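Local coordinates for protein glutamate--cysteine ligase GshA (Methylobacillus flagellatus KT, PDB 3K1T) that is a putative gamma-glutamylcysteine synthetase, a ligase that probably joins glutamate to cysteine, at residues A[56-60]-A[404-408]; A[237-241]-A[253-257]. One frame throughout, in Å; residues are numbered along the deposited sequence.

Contact 1: A[56-60]-A[404-408]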
loop_
_atom_site.group_PDB
_atom_site.type_symbol
_atom_site.label_atom_id
_atom_site.label_comp_id
_atom_site.label_asym_id
_atom_site.label_seq_id
_atom_site.Cartn_x
_atom_site.Cartn_y
_atom_site.Cartn_z
ATOM N N LYS A 56 17.931 -22.100 11.632
ATOM C CA LYS A 56 16.827 -22.332 10.713
ATOM C C LYS A 56 15.807 -21.206 10.886
ATOM O O LYS A 56 15.630 -20.706 11.989
ATOM C CB LYS A 56 16.130 -23.679 11.131
ATOM C CG LYS A 56 15.244 -24.204 10.160
ATOM C CD LYS A 56 14.925 -25.642 10.366
ATOM C CE LYS A 56 14.046 -26.112 9.253
ATOM N NZ LYS A 56 14.595 -27.367 8.658
ATOM N N LEU A 57 15.106 -20.834 9.813
ATOM C CA LEU A 57 14.002 -19.882 9.866
ATOM C C LEU A 57 12.872 -20.431 8.978
ATOM O O LEU A 57 13.006 -20.451 7.772
ATOM C CB LEU A 57 14.433 -18.481 9.409
ATOM C CG LEU A 57 13.322 -17.430 9.384
ATOM C CD1 LEU A 57 12.717 -17.143 10.793
ATOM C CD2 LEU A 57 13.869 -16.138 8.693
ATOM N N ALA A 58 11.797 -20.914 9.592
ATOM C CA ALA A 58 10.806 -21.710 8.875
ATOM C C ALA A 58 9.384 -21.359 9.280
ATOM O O ALA A 58 9.112 -20.998 10.433
ATOM C CB ALA A 58 11.079 -23.271 9.055
ATOM N N PRO A 59 8.469 -21.429 8.315
ATOM C CA PRO A 59 7.068 -21.293 8.658
ATOM C C PRO A 59 6.510 -22.567 9.274
ATOM O O PRO A 59 6.855 -23.686 8.836
ATOM C CB PRO A 59 6.407 -20.993 7.301
ATOM C CG PRO A 59 7.251 -21.772 6.323
ATOM C CD PRO A 59 8.669 -21.742 6.880
ATOM N N VAL A 60 5.666 -22.398 10.286
ATOM C CA VAL A 60 5.068 -23.516 10.993
ATOM C C VAL A 60 3.542 -23.542 10.980
ATOM O O VAL A 60 2.949 -24.521 11.471
ATOM C CB VAL A 60 5.561 -23.614 12.441
ATOM C CG1 VAL A 60 7.091 -23.851 12.472
ATOM C CG2 VAL A 60 5.142 -22.347 13.255
ATOM N N ALA A 404 13.741 -10.587 6.252
ATOM C CA ALA A 404 13.801 -12.041 6.138
ATOM C C ALA A 404 12.487 -12.698 6.603
ATOM O O ALA A 404 11.992 -13.603 5.941
ATOM C CB ALA A 404 15.022 -12.640 6.906
ATOM N N TYR A 405 11.907 -12.222 7.701
ATOM C CA TYR A 405 10.604 -12.748 8.136
ATOM C C TYR A 405 9.549 -12.568 7.021
ATOM O O TYR A 405 8.743 -13.484 6.741
ATOM C CB TYR A 405 10.116 -12.057 9.417
ATOM C CG TYR A 405 10.839 -12.437 10.699
ATOM C CD1 TYR A 405 11.902 -13.313 10.697
ATOM C CD2 TYR A 405 10.448 -11.902 11.928
ATOM C CE1 TYR A 405 12.560 -13.662 11.904
ATOM C CE2 TYR A 405 11.100 -12.246 13.125
ATOM C CZ TYR A 405 12.150 -13.134 13.100
ATOM O OH TYR A 405 12.820 -13.490 14.264
ATOM N N GLY A 406 9.529 -11.387 6.415
ATOM C CA GLY A 406 8.545 -11.111 5.360
ATOM C C GLY A 406 8.766 -11.918 4.090
ATOM O O GLY A 406 7.805 -12.261 3.388
ATOM N N VAL A 407 10.021 -12.246 3.786
ATOM C CA VAL A 407 10.322 -13.123 2.649
ATOM C C VAL A 407 9.786 -14.572 2.888
ATOM O O VAL A 407 9.058 -15.144 2.056
ATOM C CB VAL A 407 11.827 -13.139 2.332
ATOM C CG1 VAL A 407 12.168 -14.300 1.366
ATOM C CG2 VAL A 407 12.298 -11.781 1.768
ATOM N N VAL A 408 10.092 -15.143 4.049
ATOM C CA VAL A 408 9.675 -16.508 4.334
ATOM C C VAL A 408 8.145 -16.561 4.458
ATOM O O VAL A 408 7.508 -17.499 3.973
ATOM C CB VAL A 408 10.367 -17.066 5.587
ATOM C CG1 VAL A 408 9.893 -18.516 5.883
ATOM C CG2 VAL A 408 11.944 -16.989 5.389
#
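L57 and P59 of strand 57-63 pack against A404, Y405 and V408 of helix 398-421. The contact is wholly apolar. No hydrogen bond crosses it, and every residue that touches is buried.

L57 carries most of it. Its CB leaves the strand toward the helix. CG stands anti to the backbone N (chi1 178°), which carries the branch point out toward the helix. There the two methyls part. CD1 goes to the tyrosine and comes within 3.7 Å of Y405 CE1, with Y405 CD1 a little farther off. CD2 meets three residues. It lies 3.9 Å from V408 CG2 and 4.1 Å from A404 CB. It also meets the Y405 ring at its edge, in the ring plane, 4.0 Å from Y405 CD1. The leucine and the tyrosine side chains cross at about a right angle.

V408 serves both strand residues. Its CG2 takes the leucine. Its CG1, anti to the backbone N (chi1 179°), turns to the proline, and P59 CD lies 3.6 Å from V408 CG1. A58 sits between the two and points its CB away from the helix, as alternation along a strand requires. A404 and V408 are one helical turn apart, so they present one side of the helix to the strand.

The polar end of Y405 is used elsewhere: its OH is hydrogen-bonded to N52 and R401. L18 of helix 13-23 also touches L57, and Y215 of helix 210-226 touches both P59 and V408. The axes of the short segments 57-60 and 404-408 approach to 9.0 Å and cross at -47°. This is helix-on-sheet packing, with a helix laid across one face of an antiparallel sheet.

Contact 2: A[237-241]-A[253-257]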
loop_
_atom_site.group_PDB
_atom_site.type_symbol
_atom_site.label_atom_id
_atom_site.label_comp_id
_atom_site.label_asym_id
_atom_site.label_seq_id
_atom_site.Cartn_x
_atom_site.Cartn_y
_atom_site.Cartn_z
ATOM N N PHE A 237 9.403 -33.486 6.422
ATOM C CA PHE A 237 8.171 -34.154 6.859
ATOM C C PHE A 237 7.978 -35.532 6.206
ATOM O O PHE A 237 8.631 -35.893 5.226
ATOM C CB PHE A 237 6.940 -33.253 6.636
ATOM C CG PHE A 237 6.407 -33.269 5.230
ATOM C CD1 PHE A 237 7.022 -32.537 4.232
ATOM C CD2 PHE A 237 5.294 -34.037 4.902
ATOM C CE1 PHE A 237 6.562 -32.574 2.911
ATOM C CE2 PHE A 237 4.830 -34.078 3.571
ATOM C CZ PHE A 237 5.471 -33.350 2.587
ATOM N N ASP A 238 7.036 -36.268 6.751
ATOM C CA ASP A 238 6.598 -37.561 6.145
ATOM C C ASP A 238 5.123 -37.764 6.522
ATOM O O ASP A 238 4.577 -37.018 7.349
ATOM C CB ASP A 238 7.511 -38.679 6.663
ATOM C CG ASP A 238 7.403 -39.997 5.849
ATOM O OD1 ASP A 238 6.780 -40.017 4.763
ATOM O OD2 ASP A 238 7.945 -41.013 6.350
ATOM N N THR A 239 4.478 -38.776 5.939
ATOM C CA THR A 239 3.089 -39.048 6.226
ATOM C C THR A 239 2.847 -40.550 6.349
ATOM O O THR A 239 3.639 -41.380 5.872
ATOM C CB THR A 239 2.157 -38.561 5.085
ATOM O OG1 THR A 239 2.483 -39.287 3.904
ATOM C CG2 THR A 239 2.277 -37.085 4.811
ATOM N N CYS A 240 1.781 -40.909 7.049
ATOM C CA CYS A 240 1.165 -42.198 6.785
ATOM C C CYS A 240 -0.336 -42.121 6.758
ATOM O O CYS A 240 -0.897 -41.043 6.946
ATOM C CB CYS A 240 1.671 -43.257 7.686
ATOM S SG CYS A 240 1.181 -43.113 9.331
ATOM N N GLY A 241 -0.980 -43.236 6.403
ATOM C CA GLY A 241 -2.430 -43.248 6.245
ATOM C C GLY A 241 -3.134 -43.201 7.576
ATOM O O GLY A 241 -2.507 -43.000 8.614
ATOM N N GLN A 253 4.748 -49.217 12.101
ATOM C CA GLN A 253 4.708 -48.320 10.938
ATOM C C GLN A 253 5.032 -46.887 11.380
ATOM O O GLN A 253 5.934 -46.251 10.861
ATOM C CB GLN A 253 3.279 -48.342 10.326
ATOM C CG GLN A 253 2.903 -47.169 9.402
ATOM C CD GLN A 253 2.919 -47.577 7.944
ATOM O OE1 GLN A 253 3.830 -48.334 7.508
ATOM N NE2 GLN A 253 1.888 -47.147 7.179
ATOM N N LEU A 254 4.306 -46.414 12.375
ATOM C CA LEU A 254 4.497 -45.051 12.878
ATOM C C LEU A 254 5.900 -44.859 13.492
ATOM O O LEU A 254 6.574 -43.866 13.204
ATOM C CB LEU A 254 3.418 -44.711 13.891
ATOM C CG LEU A 254 3.318 -43.247 14.343
ATOM C CD1 LEU A 254 3.183 -42.278 13.189
ATOM C CD2 LEU A 254 2.122 -43.080 15.308
ATOM N N ALA A 255 6.320 -45.815 14.327
ATOM C CA ALA A 255 7.624 -45.780 14.993
ATOM C C ALA A 255 8.755 -45.701 13.979
ATOM O O ALA A 255 9.730 -44.950 14.183
ATOM C CB ALA A 255 7.819 -47.006 15.945
ATOM N N GLU A 256 8.636 -46.463 12.896
ATOM C CA GLU A 256 9.690 -46.521 11.890
ATOM C C GLU A 256 9.787 -45.166 11.195
ATOM O O GLU A 256 10.869 -44.705 10.887
ATOM C CB GLU A 256 9.415 -47.610 10.832
ATOM C CG GLU A 256 9.648 -49.048 11.336
ATOM C CD GLU A 256 8.986 -50.162 10.475
ATOM O OE1 GLU A 256 8.210 -49.877 9.499
ATOM O OE2 GLU A 256 9.262 -51.348 10.806
ATOM N N LYS A 257 8.645 -44.563 10.921
ATOM C CA LYS A 257 8.655 -43.254 10.262
ATOM C C LYS A 257 9.196 -42.158 11.169
ATOM O O LYS A 257 9.901 -41.276 10.689
ATOM C CB LYS A 257 7.295 -42.902 9.714
ATOM C CG LYS A 257 6.975 -43.740 8.456
ATOM C CD LYS A 257 5.578 -43.548 8.030
ATOM C CE LYS A 257 5.220 -44.526 6.908
ATOM N NZ LYS A 257 5.634 -43.927 5.661
HETATM O O HOH W 1 9.993 -40.743 8.027
HETATM O O HOH W 2 8.759 -43.002 4.832
HETATM O O HOH W 3 -0.577 -46.278 6.547
#
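This is a strand-to-helix contact of mixed polar and apolar character, at one edge strand, within this chain, of a four-stranded antiparallel sheet. Strand 237-241 and helix 251-272 are close in sequence and run antiparallel, at 173° between their short axes. D238 and C240 point their CB atoms toward the helix, while T239 points its CB away.

K257 does most of the work. Its chain lies across the strand and crosses the D238 side chain at about a right angle. CG packs against the carboxylate, 3.6 Å from D238 OD2. CE lies 3.8 Å from C240 CB. The chain then bends at its last torsion (chi4 -85°), and NZ donates to the backbone carbonyl of T239. The distance from K257 NZ to T239 O is 3.2 Å, and the nitrogen lies nearly along the C=O axis, at 160°. The salt bridge from K257 NZ to D238 OD2 is long, at 3.8 Å.

Two waters also bridge D238 and K257. One water donates to both D238 OD2 and K257 O, 2.7 Å from each. A second donates to D238 OD2 and accepts a weak bond from K257 NZ. OD2 thus receives two water protons beside a lysine, which would probably help keep the carboxylate charged. The other oxygen, OD1, takes a weak bond from the backbone N of T239.

At the other end, Q253 NE2 lies 3.9 Å from C240 CB. A third water joins Q253 NE2, weakly, to the backbone N of G241. The end of the L254 side chain comes near the strand, and its CD1 lies 4.4 Å from C240 SG, a loose contact.

Strand 324-329 pairs with 237-241 through D238 and C240. Its residues V325 and L327 also touch L254, so the helix packs over both strands. On F237, helix 210-226 supplies T213 and D216.

The two contacts lie in different sheets of the chain. Their centres are about 26 Å apart and their nearest atoms about 8 Å, so they do not touch. The centre of contact 1, which is buried, is about 12 Å from the centre of the chain; that of contact 2, partly open to solvent, about 24 Å. In sequence, both segments of contact 2 fall between those of contact 1. K56, outside the packing of contact 1, forms a salt bridge through NZ to E329, the last residue of the strand pairing with 237-241. Helix 210-226 touches P59 and V408 in contact 1 and F237 beside contact 2. No active-site residue is identified at either. A glycerol, probably from crystallisation, lies about 4 Å from the L254 side chain.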